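Local coordinates for protein kojibiose phosphorylase (Gut metagenome, PDB 6W0P) that belongs to glycoside hydrolase family 65, whose members join an N-terminal beta-sandwich domain to a helical catalytic domain, at residues 98-112 with 126-139. Residues are numbered along the deposited sequence; the frame is centred on the assembly and turned at random.
Sequences HEDEELDLNKVKFED and RTFTWLTNQAKIKI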
loop_
_atom_site.group_PDB
_atom_site.type_symbol
_atom_site.label_atom_id
_atom_site.label_comp_id
_atom_site.label_asym_id
_atom_site.label_seq_id
_atom_site.Cartn_x
_atom_site.Cartn_y
_atom_site.Cartn_z
ATOM N N HIS A 98 44.800 -27.746 5.304
ATOM C CA HIS A 98 46.122 -28.180 5.822
ATOM C C HIS A 98 45.901 -29.215 6.931
ATOM O O HIS A 98 45.361 -28.838 7.977
ATOM C CB HIS A 98 46.890 -26.978 6.363
ATOM C CG HIS A 98 48.249 -27.289 6.890
ATOM N ND1 HIS A 98 48.656 -26.892 8.152
ATOM C CD2 HIS A 98 49.300 -27.922 6.330
ATOM C CE1 HIS A 98 49.912 -27.240 8.328
ATOM N NE2 HIS A 98 50.327 -27.883 7.230
ATOM N N GLU A 99 46.275 -30.472 6.720
ATOM C CA GLU A 99 46.197 -31.492 7.802
ATOM C C GLU A 99 44.810 -31.424 8.455
ATOM O O GLU A 99 44.693 -31.241 9.704
ATOM C CB GLU A 99 47.318 -31.209 8.804
ATOM C CG GLU A 99 48.684 -31.257 8.158
ATOM C CD GLU A 99 49.828 -30.870 9.070
ATOM O OE1 GLU A 99 49.558 -30.397 10.193
ATOM O OE2 GLU A 99 50.984 -31.048 8.647
ATOM N N ASP A 100 43.782 -31.489 7.621
ATOM C CA ASP A 100 42.350 -31.565 8.037
ATOM C C ASP A 100 41.831 -30.265 8.687
ATOM O O ASP A 100 40.608 -30.235 8.943
ATOM C CB ASP A 100 42.099 -32.795 8.915
ATOM C CG ASP A 100 41.401 -33.891 8.127
ATOM O OD1 ASP A 100 41.998 -34.998 7.983
ATOM O OD2 ASP A 100 40.280 -33.618 7.633
ATOM N N GLU A 101 42.670 -29.227 8.889
ATOM C CA GLU A 101 42.221 -27.855 9.277
ATOM C C GLU A 101 41.905 -27.065 8.004
ATOM O O GLU A 101 42.809 -26.948 7.141
ATOM C CB GLU A 101 43.273 -27.133 10.118
ATOM C CG GLU A 101 42.885 -25.707 10.454
ATOM C CD GLU A 101 43.949 -24.899 11.179
ATOM O OE1 GLU A 101 43.714 -23.689 11.378
ATOM O OE2 GLU A 101 45.007 -25.473 11.539
ATOM N N GLU A 102 40.659 -26.602 7.859
ATOM C CA GLU A 102 40.224 -25.805 6.680
ATOM C C GLU A 102 40.525 -24.325 6.943
ATOM O O GLU A 102 40.195 -23.835 8.036
ATOM C CB GLU A 102 38.745 -25.972 6.323
ATOM C CG GLU A 102 38.438 -25.346 4.964
ATOM C CD GLU A 102 37.011 -25.426 4.446
ATOM O OE1 GLU A 102 36.176 -26.110 5.096
ATOM O OE2 GLU A 102 36.741 -24.828 3.374
ATOM N N LEU A 103 41.109 -23.640 5.969
ATOM C CA LEU A 103 41.290 -22.164 6.035
ATOM C C LEU A 103 39.911 -21.482 6.090
ATOM O O LEU A 103 39.098 -21.651 5.154
ATOM C CB LEU A 103 42.116 -21.681 4.840
ATOM C CG LEU A 103 42.424 -20.185 4.808
ATOM C CD1 LEU A 103 43.244 -19.748 6.009
ATOM C CD2 LEU A 103 43.160 -19.832 3.533
ATOM N N ASP A 104 39.666 -20.758 7.179
ATOM C CA ASP A 104 38.465 -19.917 7.409
ATOM C C ASP A 104 38.853 -18.853 8.436
ATOM O O ASP A 104 39.127 -19.250 9.601
ATOM C CB ASP A 104 37.293 -20.768 7.910
ATOM C CG ASP A 104 36.054 -19.949 8.244
ATOM O OD1 ASP A 104 36.094 -18.728 8.006
ATOM O OD2 ASP A 104 35.064 -20.540 8.735
ATOM N N LEU A 105 38.917 -17.578 8.040
ATOM C CA LEU A 105 39.520 -16.513 8.897
ATOM C C LEU A 105 38.597 -16.181 10.075
ATOM O O LEU A 105 39.067 -15.529 10.985
ATOM C CB LEU A 105 39.828 -15.268 8.066
ATOM C CG LEU A 105 40.939 -15.420 7.024
ATOM C CD1 LEU A 105 41.291 -14.060 6.425
ATOM C CD2 LEU A 105 42.172 -16.081 7.607
ATOM N N ASN A 106 37.339 -16.627 10.068
ATOM C CA ASN A 106 36.407 -16.500 11.225
ATOM C C ASN A 106 36.765 -17.528 12.318
ATOM O O ASN A 106 36.350 -17.308 13.452
ATOM C CB ASN A 106 34.944 -16.650 10.791
ATOM C CG ASN A 106 33.945 -16.313 11.883
ATOM O OD1 ASN A 106 33.942 -15.202 12.407
ATOM N ND2 ASN A 106 33.095 -17.271 12.234
ATOM N N LYS A 107 37.527 -18.581 12.005
ATOM C CA LYS A 107 37.888 -19.667 12.962
ATOM C C LYS A 107 39.400 -19.732 13.212
ATOM O O LYS A 107 39.781 -19.845 14.363
ATOM C CB LYS A 107 37.347 -21.010 12.459
ATOM C CG LYS A 107 35.835 -21.157 12.579
ATOM C CD LYS A 107 35.293 -22.487 12.081
ATOM C CE LYS A 107 33.774 -22.497 12.030
ATOM N NZ LYS A 107 33.234 -23.822 11.631
ATOM N N VAL A 108 40.243 -19.659 12.188
ATOM C CA VAL A 108 41.680 -20.056 12.309
ATOM C C VAL A 108 42.494 -18.913 12.929
ATOM O O VAL A 108 41.955 -17.821 13.109
ATOM C CB VAL A 108 42.250 -20.515 10.951
ATOM C CG1 VAL A 108 41.444 -21.681 10.374
ATOM C CG2 VAL A 108 42.349 -19.365 9.951
ATOM N N LYS A 109 43.751 -19.189 13.285
ATOM C CA LYS A 109 44.725 -18.166 13.744
ATOM C C LYS A 109 45.475 -17.656 12.506
ATOM O O LYS A 109 45.911 -18.483 11.667
ATOM C CB LYS A 109 45.678 -18.722 14.811
ATOM C CG LYS A 109 45.150 -18.625 16.236
ATOM C CD LYS A 109 45.414 -19.856 17.072
ATOM C CE LYS A 109 44.523 -19.933 18.296
ATOM N NZ LYS A 109 44.955 -21.024 19.205
ATOM N N PHE A 110 45.572 -16.338 12.371
ATOM C CA PHE A 110 46.235 -15.678 11.216
ATOM C C PHE A 110 46.851 -14.377 11.716
ATOM O O PHE A 110 46.448 -13.922 12.778
ATOM C CB PHE A 110 45.249 -15.501 10.058
ATOM C CG PHE A 110 44.116 -14.562 10.355
ATOM C CD1 PHE A 110 42.983 -15.000 11.016
ATOM C CD2 PHE A 110 44.182 -13.232 9.958
ATOM C CE1 PHE A 110 41.941 -14.124 11.285
ATOM C CE2 PHE A 110 43.143 -12.357 10.229
ATOM C CZ PHE A 110 42.016 -12.809 10.876
ATOM N N GLU A 111 47.825 -13.833 10.991
ATOM C CA GLU A 111 48.472 -12.536 11.348
ATOM C C GLU A 111 48.848 -11.813 10.043
ATOM O O GLU A 111 48.741 -12.445 8.980
ATOM C CB GLU A 111 49.650 -12.790 12.301
ATOM C CG GLU A 111 50.808 -13.491 11.617
ATOM C CD GLU A 111 51.958 -13.982 12.485
ATOM O OE1 GLU A 111 51.817 -14.014 13.735
ATOM O OE2 GLU A 111 52.992 -14.334 11.898
ATOM N N ASP A 112 49.251 -10.547 10.126
ATOM C CA ASP A 112 49.759 -9.731 8.987
ATOM C C ASP A 112 48.793 -9.824 7.798
ATOM O O ASP A 112 49.236 -10.207 6.709
ATOM C CB ASP A 112 51.168 -10.168 8.584
ATOM C CG ASP A 112 52.185 -9.981 9.689
ATOM O OD1 ASP A 112 51.918 -9.152 10.586
ATOM O OD2 ASP A 112 53.226 -10.683 9.658
ATOM N N ARG A 126 44.690 -9.770 -1.473
ATOM C CA ARG A 126 44.520 -10.078 -0.039
ATOM C C ARG A 126 45.698 -10.959 0.356
ATOM O O ARG A 126 45.919 -11.975 -0.332
ATOM C CB ARG A 126 43.141 -10.698 0.195
ATOM C CG ARG A 126 42.592 -10.493 1.599
ATOM C CD ARG A 126 41.133 -10.902 1.694
ATOM N NE ARG A 126 40.871 -12.111 0.918
ATOM C CZ ARG A 126 40.670 -13.333 1.421
ATOM N NH1 ARG A 126 40.670 -13.542 2.727
ATOM N NH2 ARG A 126 40.464 -14.352 0.599
ATOM N N THR A 127 46.440 -10.541 1.383
ATOM C CA THR A 127 47.610 -11.263 1.943
ATOM C C THR A 127 47.333 -11.556 3.430
ATOM O O THR A 127 46.724 -10.719 4.101
ATOM C CB THR A 127 48.882 -10.442 1.690
ATOM O OG1 THR A 127 49.021 -10.199 0.282
ATOM C CG2 THR A 127 50.128 -11.113 2.217
ATOM N N PHE A 128 47.708 -12.734 3.925
ATOM C CA PHE A 128 47.646 -13.057 5.372
ATOM C C PHE A 128 48.524 -14.279 5.640
ATOM O O PHE A 128 48.842 -15.040 4.695
ATOM C CB PHE A 128 46.191 -13.244 5.809
ATOM C CG PHE A 128 45.432 -14.217 4.947
ATOM C CD1 PHE A 128 45.444 -15.565 5.232
ATOM C CD2 PHE A 128 44.740 -13.786 3.831
ATOM C CE1 PHE A 128 44.778 -16.463 4.417
ATOM C CE2 PHE A 128 44.074 -14.684 3.017
ATOM C CZ PHE A 128 44.106 -16.025 3.301
ATOM N N THR A 129 48.954 -14.442 6.888
ATOM C CA THR A 129 49.732 -15.632 7.305
ATOM C C THR A 129 48.841 -16.527 8.174
ATOM O O THR A 129 48.369 -16.081 9.230
ATOM C CB THR A 129 51.071 -15.242 7.932
ATOM O OG1 THR A 129 51.773 -14.449 6.965
ATOM C CG2 THR A 129 51.888 -16.457 8.316
ATOM N N TRP A 130 48.616 -17.745 7.694
ATOM C CA TRP A 130 47.834 -18.816 8.357
ATOM C C TRP A 130 48.751 -19.551 9.333
ATOM O O TRP A 130 49.744 -20.156 8.861
ATOM C CB TRP A 130 47.286 -19.759 7.287
ATOM C CG TRP A 130 46.319 -20.786 7.769
ATOM C CD1 TRP A 130 45.638 -20.819 8.953
ATOM C CD2 TRP A 130 45.888 -21.924 7.022
ATOM N NE1 TRP A 130 44.818 -21.913 8.994
ATOM C CE2 TRP A 130 44.948 -22.608 7.821
ATOM C CE3 TRP A 130 46.206 -22.425 5.757
ATOM C CZ2 TRP A 130 44.324 -23.776 7.390
ATOM C CZ3 TRP A 130 45.598 -23.590 5.337
ATOM C CH2 TRP A 130 44.669 -24.253 6.143
ATOM N N LEU A 131 48.453 -19.459 10.632
ATOM C CA LEU A 131 49.138 -20.223 11.700
ATOM C C LEU A 131 48.331 -21.508 11.917
ATOM O O LEU A 131 47.330 -21.483 12.619
ATOM C CB LEU A 131 49.251 -19.358 12.957
ATOM C CG LEU A 131 49.638 -17.894 12.723
ATOM C CD1 LEU A 131 49.852 -17.180 14.053
ATOM C CD2 LEU A 131 50.880 -17.765 11.854
ATOM N N THR A 132 48.728 -22.570 11.220
ATOM C CA THR A 132 48.052 -23.889 11.197
ATOM C C THR A 132 49.054 -24.959 11.641
ATOM O O THR A 132 50.025 -25.217 10.885
ATOM C CB THR A 132 47.451 -24.191 9.817
ATOM O OG1 THR A 132 47.167 -25.597 9.784
ATOM C CG2 THR A 132 48.350 -23.774 8.668
ATOM N N ASN A 133 48.802 -25.537 12.827
ATOM C CA ASN A 133 49.633 -26.562 13.516
ATOM C C ASN A 133 51.046 -26.006 13.691
ATOM O O ASN A 133 51.206 -25.046 14.484
ATOM C CB ASN A 133 49.544 -27.915 12.806
ATOM C CG ASN A 133 48.167 -28.521 12.948
ATOM O OD1 ASN A 133 47.449 -28.198 13.893
ATOM N ND2 ASN A 133 47.775 -29.361 12.009
ATOM N N GLN A 134 52.020 -26.576 12.986
ATOM C CA GLN A 134 53.457 -26.274 13.205
ATOM C C GLN A 134 53.932 -25.300 12.121
ATOM O O GLN A 134 55.101 -24.959 12.145
ATOM C CB GLN A 134 54.295 -27.563 13.205
ATOM C CG GLN A 134 53.810 -28.632 14.185
ATOM C CD GLN A 134 53.459 -28.072 15.546
ATOM O OE1 GLN A 134 52.298 -28.081 15.965
ATOM N NE2 GLN A 134 54.463 -27.554 16.239
ATOM N N ALA A 135 53.045 -24.916 11.207
ATOM C CA ALA A 135 53.362 -24.194 9.955
ATOM C C ALA A 135 52.841 -22.763 10.036
ATOM O O ALA A 135 51.764 -22.548 10.634
ATOM C CB ALA A 135 52.763 -24.906 8.766
ATOM N N LYS A 136 53.609 -21.840 9.460
ATOM C CA LYS A 136 53.165 -20.484 9.061
ATOM C C LYS A 136 53.144 -20.439 7.525
ATOM O O LYS A 136 54.244 -20.550 6.907
ATOM C CB LYS A 136 54.092 -19.427 9.665
ATOM C CG LYS A 136 54.158 -19.471 11.176
ATOM C CD LYS A 136 54.782 -18.251 11.779
ATOM C CE LYS A 136 55.165 -18.498 13.226
ATOM N NZ LYS A 136 55.485 -17.237 13.937
ATOM N N ILE A 137 51.942 -20.350 6.938
ATOM C CA ILE A 137 51.747 -20.276 5.463
ATOM C C ILE A 137 51.255 -18.868 5.082
ATOM O O ILE A 137 50.122 -18.474 5.448
ATOM C CB ILE A 137 50.811 -21.390 4.989
ATOM C CG1 ILE A 137 51.070 -22.704 5.744
ATOM C CG2 ILE A 137 50.929 -21.562 3.481
ATOM C CD1 ILE A 137 50.263 -23.873 5.242
ATOM N N LYS A 138 52.112 -18.122 4.391
ATOM C CA LYS A 138 51.763 -16.810 3.789
ATOM C C LYS A 138 50.957 -17.064 2.504
ATOM O O LYS A 138 51.468 -17.724 1.576
ATOM C CB LYS A 138 53.034 -15.992 3.568
ATOM C CG LYS A 138 52.790 -14.494 3.492
ATOM C CD LYS A 138 53.873 -13.769 2.735
ATOM C CE LYS A 138 53.488 -12.356 2.353
ATOM N NZ LYS A 138 54.493 -11.808 1.417
ATOM N N ILE A 139 49.697 -16.628 2.506
ATOM C CA ILE A 139 48.740 -16.771 1.370
ATOM C C ILE A 139 48.622 -15.402 0.712
ATOM O O ILE A 139 48.285 -14.446 1.436
ATOM C CB ILE A 139 47.335 -17.202 1.842
ATOM C CG1 ILE A 139 47.355 -18.409 2.783
ATOM C CG2 ILE A 139 46.415 -17.414 0.641
ATOM C CD1 ILE A 139 48.019 -19.600 2.214
HETATM O O HOH W 1 51.863 -28.666 10.495
HETATM O O HOH W 2 50.840 -12.097 5.665
#
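The indole of W130 packs against L103 and V108 of the loop that leads from strand 101-102 to strand 109-118, and its two faces are taken by L103 CD1 on one side and T132 CG2, from its own strand, on the other. L103 CD1 stands 3.6 Å from the centroid of the five-membered ring of W130, a CH-pi contact over the face, while L103 CD2 meets the edge of F128. With CG anti to the backbone N (chi1 -172°), the indole of W130 reaches across to the 98-112 segment, where V108 CB packs against NE1. W130 NE1 also donates to E101 OE1 at 3.2 Å, a somewhat bent bond that arrives from above the carboxylate plane.

The other carboxylate oxygen, E101 OE2, accepts from T132 OG1 at 2.8 Å. That hydroxyl in turn receives H98 ND1 at 2.6 Å, almost straight and in the imidazole plane, so T132 OG1 links H98 to E101. I137 CD1 covers one face of this imidazole, whose edge is directed at the indole face of W130 in an edge-to-face pair with planes 67° apart. At the turn tips N133 ND2 donates to E99 OE1 at 2.7 Å, with carboxylate and amide nearly coplanar.

E111 and T129 form a hydrogen-bonded antiparallel pair, and the carboxylate of E111 lies against the L131 methyls. L105 CD1 sits over the centre of one face of the F128 ring, in a CH-pi contact, and I139 CB lies over the opposite face.

The contact is partly pairing within hairpin 109-118/123-132, which with strand 135-145 belongs to the larger sheet of the N-terminal beta-sandwich, and partly packing of 98-105 across the sandwich. Strand 101-102 edges the smaller sheet, where H98 NE2 is hydrogen-bonded to T165 OG1 at the start of strand 165-174; this bond and that of ND1 to T132 together hold the ring's rotation.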